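Periplasmic oligopeptide-binding protein (Burkholderia pseudomallei, PDB 3ZS6) binds oligopeptides in the periplasm and probably hands them to an ABC transporter for uptake into the cell. Local coordinates at residues Ser99-Leu104 with Phe407-Asp412. Residues are numbered along the deposited sequence; the frame is centred on the assembly and turned at random.
Sequences SKYTIL and FADYND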
# COMPACT_ATOMS: atom_id res chain seq x y z
N SER A 99 -9.85 -3.52 -12.90
CA SER A 99 -9.19 -3.22 -11.62
C SER A 99 -7.69 -3.49 -11.69
O SER A 99 -7.25 -4.50 -12.23
CB SER A 99 -9.77 -4.05 -10.48
OG SER A 99 -9.11 -3.75 -9.25
N LYS A 100 -6.91 -2.58 -11.11
CA LYS A 100 -5.48 -2.81 -10.93
C LYS A 100 -5.18 -3.50 -9.60
O LYS A 100 -4.01 -3.71 -9.26
CB LYS A 100 -4.70 -1.50 -11.03
CG LYS A 100 -4.63 -0.92 -12.44
CD LYS A 100 -3.95 -1.90 -13.38
CE LYS A 100 -3.55 -1.24 -14.70
NZ LYS A 100 -2.82 -2.19 -15.59
N TYR A 101 -6.22 -3.85 -8.85
CA TYR A 101 -6.01 -4.46 -7.54
C TYR A 101 -6.68 -5.80 -7.37
O TYR A 101 -7.26 -6.08 -6.33
CB TYR A 101 -6.44 -3.51 -6.41
CG TYR A 101 -5.43 -3.44 -5.27
CD1 TYR A 101 -4.34 -2.57 -5.34
CD2 TYR A 101 -5.56 -4.24 -4.14
CE1 TYR A 101 -3.42 -2.50 -4.32
CE2 TYR A 101 -4.63 -4.17 -3.10
CZ TYR A 101 -3.57 -3.29 -3.20
OH TYR A 101 -2.63 -3.19 -2.20
N THR A 102 -6.59 -6.65 -8.39
CA THR A 102 -7.17 -7.99 -8.30
C THR A 102 -6.42 -8.90 -7.31
O THR A 102 -6.89 -9.98 -6.96
CB THR A 102 -7.22 -8.68 -9.68
OG1 THR A 102 -5.92 -8.67 -10.26
CG2 THR A 102 -8.20 -7.95 -10.61
N ILE A 103 -5.25 -8.46 -6.85
CA ILE A 103 -4.42 -9.29 -5.97
C ILE A 103 -5.16 -9.75 -4.71
O ILE A 103 -4.97 -10.88 -4.26
CB ILE A 103 -3.10 -8.59 -5.58
CG1 ILE A 103 -3.38 -7.23 -4.93
CG2 ILE A 103 -2.18 -8.44 -6.81
CD1 ILE A 103 -2.15 -6.53 -4.38
N LEU A 104 -5.99 -8.88 -4.13
CA LEU A 104 -6.68 -9.23 -2.89
C LEU A 104 -7.74 -10.32 -3.06
O LEU A 104 -7.95 -11.13 -2.15
CB LEU A 104 -7.31 -7.99 -2.22
CG LEU A 104 -6.32 -7.07 -1.51
CD1 LEU A 104 -7.05 -5.95 -0.77
CD2 LEU A 104 -5.44 -7.86 -0.56
N PHE A 407 3.20 -0.48 1.08
CA PHE A 407 2.73 -0.69 2.45
C PHE A 407 2.04 -2.04 2.52
O PHE A 407 1.20 -2.37 1.67
CB PHE A 407 1.70 0.38 2.84
CG PHE A 407 2.29 1.56 3.56
CD1 PHE A 407 2.94 2.57 2.85
CD2 PHE A 407 2.21 1.66 4.94
CE1 PHE A 407 3.49 3.65 3.51
CE2 PHE A 407 2.75 2.75 5.61
CZ PHE A 407 3.40 3.74 4.90
N ALA A 408 2.38 -2.84 3.52
CA ALA A 408 1.74 -4.14 3.69
C ALA A 408 0.22 -3.97 3.78
O ALA A 408 -0.26 -3.05 4.44
CB ALA A 408 2.26 -4.81 4.95
N ASP A 409 -0.54 -4.85 3.12
CA ASP A 409 -2.00 -4.83 3.19
C ASP A 409 -2.48 -5.67 4.38
O ASP A 409 -3.65 -5.61 4.78
CB ASP A 409 -2.63 -5.39 1.91
CG ASP A 409 -2.49 -4.44 0.72
OD1 ASP A 409 -2.37 -3.21 0.93
OD2 ASP A 409 -2.50 -4.92 -0.43
N TYR A 410 -1.56 -6.47 4.91
CA TYR A 410 -1.83 -7.37 6.03
C TYR A 410 -0.48 -7.87 6.50
O TYR A 410 0.51 -7.77 5.77
CB TYR A 410 -2.72 -8.54 5.61
CG TYR A 410 -2.27 -9.24 4.34
CD1 TYR A 410 -1.36 -10.29 4.38
CD2 TYR A 410 -2.77 -8.84 3.10
CE1 TYR A 410 -0.95 -10.93 3.21
CE2 TYR A 410 -2.37 -9.47 1.93
CZ TYR A 410 -1.46 -10.52 1.99
OH TYR A 410 -1.07 -11.15 0.83
N ASN A 411 -0.42 -8.40 7.72
CA ASN A 411 0.87 -8.73 8.31
C ASN A 411 1.30 -10.14 7.97
O ASN A 411 1.29 -11.03 8.82
CB ASN A 411 0.86 -8.52 9.83
CG ASN A 411 2.24 -8.67 10.45
OD1 ASN A 411 3.19 -9.09 9.79
ND2 ASN A 411 2.36 -8.32 11.73
N ASP A 412 1.66 -10.34 6.71
CA ASP A 412 2.25 -11.58 6.26
C ASP A 412 3.09 -11.33 5.02
O ASP A 412 2.77 -10.46 4.21
CB ASP A 412 1.19 -12.64 5.98
CG ASP A 412 1.80 -13.96 5.54
OD1 ASP A 412 2.37 -14.67 6.40
OD2 ASP A 412 1.74 -14.28 4.33
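Tyr101 and Asp409 reach for each other from opposite directions, the phenol OH donating to carboxylate OD2 in a very short hydrogen bond of 2.5 Å. OD2 lies at the edge of the Tyr101 ring, near its plane, while the carboxylate is turned 53° against that ring. The other carboxylate oxygen, Asp409 OD1, is hydrogen-bonded to the backbone of the bound peptide, to which Tyr101 OH is also weakly bonded. The pair thus forms part of the ligand cleft of this family 5 solute-binding protein, joining the loop after helix 82-93 to the loop that follows strand 401-407, whose last residue, Phe407, bonds the peptide through its backbone. Ile103 CD1 sits over one face of the Tyr101 ring, offset toward its rim, and Leu104 CG lies at the ring edge. With CG of Leu104 anti to its carbonyl carbon (chi1 -76°), methyl CD2 comes within 4.2 Å of Asp409 OD2 and 4.3 Å from CE2 at the edge of the Tyr410 ring. Leu148 of helix 145-148 touches both Leu104 and Tyr410. On the backbone side of Tyr101, Ser99 OG accepts from Tyr101 N at 2.9 Å, an ST turn.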